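Local atomic coordinates of DyP-type peroxidase (Thermobifida cellulosilytica, PDB entry 4GS1), a protein that binds haem and, as a DyP-type peroxidase, probably uses hydrogen peroxide to oxidise dyes and other organic substrates. Residues 250-253 against 254-257; 216-219 against 220-224. All coordinates share one frame; numbering follows the deposited sequence.

Contact 1 of 2, residues 250-253 against 254-257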
loop_
_atom_site.group_PDB
_atom_site.type_symbol
_atom_site.label_atom_id
_atom_site.label_comp_id
_atom_site.label_asym_id
_atom_site.label_seq_id
_atom_site.Cartn_x
_atom_site.Cartn_y
_atom_site.Cartn_z
ATOM N N LEU B 250 -15.551 -2.979 9.941
ATOM C CA LEU B 250 -15.511 -2.711 11.374
ATOM C C LEU B 250 -14.823 -3.901 12.019
ATOM O O LEU B 250 -15.473 -4.775 12.593
ATOM C CB LEU B 250 -16.931 -2.506 11.937
ATOM C CG LEU B 250 -17.545 -1.103 11.789
ATOM C CD1 LEU B 250 -17.560 -0.617 10.365
ATOM C CD2 LEU B 250 -18.957 -1.035 12.367
ATOM N N LEU B 251 -13.500 -3.939 11.896
ATOM C CA LEU B 251 -12.726 -5.113 12.284
ATOM C C LEU B 251 -12.676 -5.344 13.792
ATOM O O LEU B 251 -12.548 -6.484 14.235
ATOM C CB LEU B 251 -11.305 -5.045 11.690
ATOM C CG LEU B 251 -11.201 -5.203 10.167
ATOM C CD1 LEU B 251 -9.755 -5.041 9.695
ATOM C CD2 LEU B 251 -11.745 -6.554 9.724
ATOM N N ASP B 252 -12.778 -4.268 14.573
ATOM C CA ASP B 252 -12.834 -4.373 16.029
ATOM C C ASP B 252 -14.091 -5.138 16.444
ATOM O O ASP B 252 -14.035 -6.058 17.265
ATOM C CB ASP B 252 -12.837 -2.971 16.640
ATOM C CG ASP B 252 -12.386 -2.955 18.079
ATOM O OD1 ASP B 252 -13.240 -3.137 18.972
ATOM O OD2 ASP B 252 -11.178 -2.742 18.317
ATOM N N GLU B 253 -15.225 -4.765 15.861
ATOM C CA GLU B 253 -16.476 -5.464 16.130
ATOM C C GLU B 253 -16.452 -6.896 15.603
ATOM O O GLU B 253 -16.946 -7.819 16.252
ATOM C CB GLU B 253 -17.646 -4.710 15.485
ATOM C CG GLU B 253 -17.782 -3.247 15.918
ATOM C CD GLU B 253 -18.389 -3.111 17.286
ATOM O OE1 GLU B 253 -18.846 -1.999 17.631
ATOM O OE2 GLU B 253 -18.406 -4.121 18.019
ATOM N N TRP B 254 -15.896 -7.064 14.409
ATOM C CA TRP B 254 -15.810 -8.368 13.759
ATOM C C TRP B 254 -15.018 -9.361 14.601
ATOM O O TRP B 254 -15.418 -10.520 14.752
ATOM C CB TRP B 254 -15.154 -8.189 12.391
ATOM C CG TRP B 254 -15.032 -9.437 11.568
ATOM C CD1 TRP B 254 -13.880 -10.105 11.240
ATOM C CD2 TRP B 254 -16.101 -10.148 10.941
ATOM N NE1 TRP B 254 -14.175 -11.192 10.445
ATOM C CE2 TRP B 254 -15.538 -11.247 10.262
ATOM C CE3 TRP B 254 -17.488 -9.974 10.907
ATOM C CZ2 TRP B 254 -16.312 -12.160 9.540
ATOM C CZ3 TRP B 254 -18.258 -10.878 10.180
ATOM C CH2 TRP B 254 -17.665 -11.953 9.509
ATOM N N ARG B 255 -13.902 -8.907 15.168
ATOM C CA ARG B 255 -13.076 -9.791 15.996
ATOM C C ARG B 255 -13.767 -10.303 17.269
ATOM O O ARG B 255 -13.375 -11.338 17.813
ATOM C CB ARG B 255 -11.725 -9.134 16.335
ATOM C CG ARG B 255 -10.699 -9.243 15.213
ATOM C CD ARG B 255 -9.322 -8.738 15.660
ATOM N NE ARG B 255 -9.387 -7.360 16.135
ATOM C CZ ARG B 255 -9.200 -6.294 15.361
ATOM N NH1 ARG B 255 -9.279 -5.073 15.879
ATOM N NH2 ARG B 255 -8.930 -6.449 14.069
ATOM N N ARG B 256 -14.795 -9.596 17.737
ATOM C CA ARG B 256 -15.547 -10.045 18.911
ATOM C C ARG B 256 -16.330 -11.330 18.647
ATOM O O ARG B 256 -16.621 -12.085 19.574
ATOM C CB ARG B 256 -16.530 -8.967 19.375
ATOM C CG ARG B 256 -15.904 -7.659 19.818
ATOM C CD ARG B 256 -17.006 -6.658 20.156
ATOM N NE ARG B 256 -17.858 -7.133 21.244
ATOM C CZ ARG B 256 -18.058 -6.474 22.382
ATOM N NH1 ARG B 256 -17.476 -5.300 22.580
ATOM N NH2 ARG B 256 -18.844 -6.985 23.318
ATOM N N LEU B 257 -16.694 -11.567 17.391
ATOM C CA LEU B 257 -17.463 -12.766 17.028
ATOM C C LEU B 257 -16.588 -14.019 17.018
ATOM O O LEU B 257 -15.455 -13.981 16.536
ATOM C CB LEU B 257 -18.072 -12.602 15.624
ATOM C CG LEU B 257 -19.205 -11.604 15.389
ATOM C CD1 LEU B 257 -19.675 -11.686 13.934
ATOM C CD2 LEU B 257 -20.369 -11.872 16.343
HETATM O O HOH W 1 -9.112 -4.423 18.687
#
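Leu250 and Trp254 are joined by the first i to i+4 bond of a short helix: Trp254 N donates to Leu250 O at 3.0 Å, with the donor in the carbonyl plane. Leu250 is the N-cap residue. One residue on, Arg255 N gives its hydrogen to Leu251 O at 2.9 Å, and the spacing then tightens to i+3, since Arg256 N reaches Glu253 O at 3.2 Å from 64° out of the carbonyl plane. Leu257 N likewise bonds to Trp254 O, so the evidence is of an alpha-helical turn drawn tighter at its C-terminal side.

The side chain of Arg255 folds back along this turn. A bend at chi3 (-57°) lays its guanidinium over the Leu251 carbonyl: Leu251 O sits 3.5 Å from Arg255 CZ, over the centre of one face. NH2 thereby rests against Leu251 CB, while NH1 lies on the side of the Asp252 carboxylate. That salt bridge is long, 3.9 Å from Asp252 OD2 to Arg255 NH1, and the two planes stand 79° apart. A water closes the gap, donating to OD2 and accepting from NH1. Glu253 and Arg256 run side by side, but Glu253 OE2 touches the aliphatic CD of Arg256 at 3.6 Å and lies well out of the guanidinium plane, which leaves a purely electrostatic attraction.

Trp254 turns its indole inward, on the haem side of the helix, its side chain about 7 Å from the cofactor. Trp254 CD1 lies 4.4 Å from Leu251 CD2, which approaches the ring obliquely. Its NE1 is bonded to Met203 O, and Arg262 of helix 259-266 makes a cation-pi contact with the ring. The helix directly follows strand 240-249 of the C-terminal ferredoxin-like sheet, and Leu251 and Arg255 pack on Asp166 and Ala170 of the second subunit.

Contact 2 of 2, residues 216-219 against 220-224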
loop_
_atom_site.group_PDB
_atom_site.type_symbol
_atom_site.label_atom_id
_atom_site.label_comp_id
_atom_site.label_asym_id
_atom_site.label_seq_id
_atom_site.Cartn_x
_atom_site.Cartn_y
_atom_site.Cartn_z
ATOM N N HIS B 216 -16.143 -19.609 -19.653
ATOM C CA HIS B 216 -17.568 -19.351 -19.910
ATOM C C HIS B 216 -17.980 -18.125 -20.732
ATOM O O HIS B 216 -17.504 -17.009 -20.503
ATOM C CB HIS B 216 -18.325 -19.285 -18.574
ATOM C CG HIS B 216 -18.795 -20.613 -18.068
ATOM N ND1 HIS B 216 -19.705 -20.732 -17.036
ATOM C CD2 HIS B 216 -18.487 -21.877 -18.444
ATOM C CE1 HIS B 216 -19.933 -22.012 -16.800
ATOM N NE2 HIS B 216 -19.206 -22.727 -17.639
ATOM N N PRO B 217 -18.897 -18.337 -21.682
ATOM C CA PRO B 217 -19.645 -17.225 -22.269
ATOM C C PRO B 217 -20.459 -16.484 -21.202
ATOM O O PRO B 217 -20.861 -15.342 -21.442
ATOM C CB PRO B 217 -20.583 -17.926 -23.258
ATOM C CG PRO B 217 -19.837 -19.161 -23.656
ATOM C CD PRO B 217 -19.112 -19.601 -22.413
ATOM N N LEU B 218 -20.706 -17.113 -20.053
ATOM C CA LEU B 218 -21.450 -16.446 -18.981
ATOM C C LEU B 218 -20.702 -15.210 -18.476
ATOM O O LEU B 218 -21.323 -14.205 -18.127
ATOM C CB LEU B 218 -21.762 -17.402 -17.819
ATOM C CG LEU B 218 -22.521 -16.764 -16.648
ATOM C CD1 LEU B 218 -23.894 -16.270 -17.095
ATOM C CD2 LEU B 218 -22.654 -17.711 -15.455
ATOM N N PHE B 219 -19.373 -15.284 -18.442
ATOM C CA PHE B 219 -18.571 -14.145 -18.003
ATOM C C PHE B 219 -18.834 -12.978 -18.941
ATOM O O PHE B 219 -19.144 -11.863 -18.507
ATOM C CB PHE B 219 -17.082 -14.504 -17.994
ATOM C CG PHE B 219 -16.193 -13.431 -17.413
ATOM C CD1 PHE B 219 -15.725 -13.538 -16.110
ATOM C CD2 PHE B 219 -15.815 -12.325 -18.170
ATOM C CE1 PHE B 219 -14.908 -12.563 -15.566
ATOM C CE2 PHE B 219 -15.000 -11.339 -17.626
ATOM C CZ PHE B 219 -14.547 -11.457 -16.325
ATOM N N THR B 220 -18.720 -13.248 -20.237
ATOM C CA THR B 220 -18.918 -12.225 -21.255
ATOM C C THR B 220 -20.320 -11.608 -21.181
ATOM O O THR B 220 -20.465 -10.377 -21.228
ATOM C CB THR B 220 -18.638 -12.804 -22.655
ATOM O OG1 THR B 220 -17.245 -13.138 -22.743
ATOM C CG2 THR B 220 -18.973 -11.794 -23.736
ATOM N N ARG B 221 -21.342 -12.452 -21.037
ATOM C CA ARG B 221 -22.725 -11.981 -20.934
ATOM C C ARG B 221 -22.914 -11.120 -19.697
ATOM O O ARG B 221 -23.700 -10.172 -19.700
ATOM C CB ARG B 221 -23.717 -13.152 -20.872
ATOM C CG ARG B 221 -23.915 -13.897 -22.176
ATOM C CD ARG B 221 -25.276 -14.601 -22.231
ATOM N NE ARG B 221 -25.455 -15.598 -21.176
ATOM C CZ ARG B 221 -24.878 -16.797 -21.170
ATOM N NH1 ARG B 221 -24.064 -17.153 -22.154
ATOM N NH2 ARG B 221 -25.107 -17.642 -20.177
ATOM N N THR B 222 -22.192 -11.455 -18.637
ATOM C CA THR B 222 -22.356 -10.754 -17.372
ATOM C C THR B 222 -21.778 -9.339 -17.409
ATOM O O THR B 222 -22.381 -8.419 -16.861
ATOM C CB THR B 222 -21.728 -11.563 -16.224
ATOM O OG1 THR B 222 -22.424 -12.811 -16.093
ATOM C CG2 THR B 222 -21.822 -10.816 -14.915
ATOM N N VAL B 223 -20.631 -9.155 -18.066
ATOM C CA VAL B 223 -19.945 -7.848 -18.004
ATOM C C VAL B 223 -20.208 -6.913 -19.175
ATOM O O VAL B 223 -19.942 -5.711 -19.084
ATOM C CB VAL B 223 -18.411 -7.981 -17.840
ATOM C CG1 VAL B 223 -18.064 -8.804 -16.604
ATOM C CG2 VAL B 223 -17.778 -8.585 -19.091
ATOM N N THR B 224 -20.722 -7.445 -20.282
ATOM C CA THR B 224 -20.778 -6.669 -21.520
ATOM C C THR B 224 -22.112 -5.972 -21.766
ATOM O O THR B 224 -23.168 -6.600 -21.706
ATOM C CB THR B 224 -20.486 -7.576 -22.731
ATOM O OG1 THR B 224 -19.273 -8.302 -22.495
ATOM C CG2 THR B 224 -20.340 -6.746 -23.990
#
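Thr222 grips the carbonyl of Leu218 twice, through OG1 at 2.7 Å from Leu218 O and through its backbone N at 2.9 Å from the same atom. The hydroxyl and the amide arrive from opposite faces of the carbonyl plane, so the oxygen is held on both sides. With OG1 beside its own backbone N (chi1 -63°), the hydroxyl is turned back along the helix to the carbonyl four residues earlier, the familiar intrahelical bond of a threonine. The two side chains cross obliquely, with Leu218 CD1 3.9 Å from Thr222 OG1. A valine in place of Thr222 would probably leave Leu218 O with the amide alone and its second side without a hydrogen-bonding mate.

Phe219 meets Val223 through one corner of its ring: Phe219 CE2 lies 4.1 Å from Val223 CG1, which approaches the ring obliquely, and almost as near to CG2. Phe219 O also takes the hydrogen of Val223 N, at 3.1 Å, nearly in line with the C=O bond. The first turn is set by Arg221 N donating to Pro217 O. The guanidinium of Arg221 then doubles back through a bend at chi3, placing NH2 3.6 Å from Leu218 CD1 and NH1 beside Pro217 CB, with Leu218 CA off-centre over one face.

Farther out, Thr224, the first residue to depart from helical geometry, repeats the double grip at the C-terminal end, as its N and OG1 (2.7 Å) both donate to Thr220 O. Helix 217-223 rests its inner side on strand 318-328, where Phe219 and Val223 touch Val318. Val223 O is hydrogen-bonded to Ser240 OG, at the start of strand 240-249, and the backbone of Thr222 is bonded to Gly345, just beyond strand 334-344.

From the N terminus, the chain enters contact 2 first, completes helix 217-223, and after a loop runs through strand 240-249 into contact 1 on helix 251-256. Each contact closes only a local helical turn, with no residues between its segments; the two are in series, neither nested nor crossing. The centres of contact 1 and contact 2 lie about 36 Å apart, and with about 25 Å between their nearest atoms they do not touch. Strand 240-249 is the common element: Ser240 at its start bonds to contact 2, and its end leads into contact 1. The side chains of Trp254 and Thr222 lie about 7 Å and about 9 Å from the haem, contact 1 additionally reaching the second subunit.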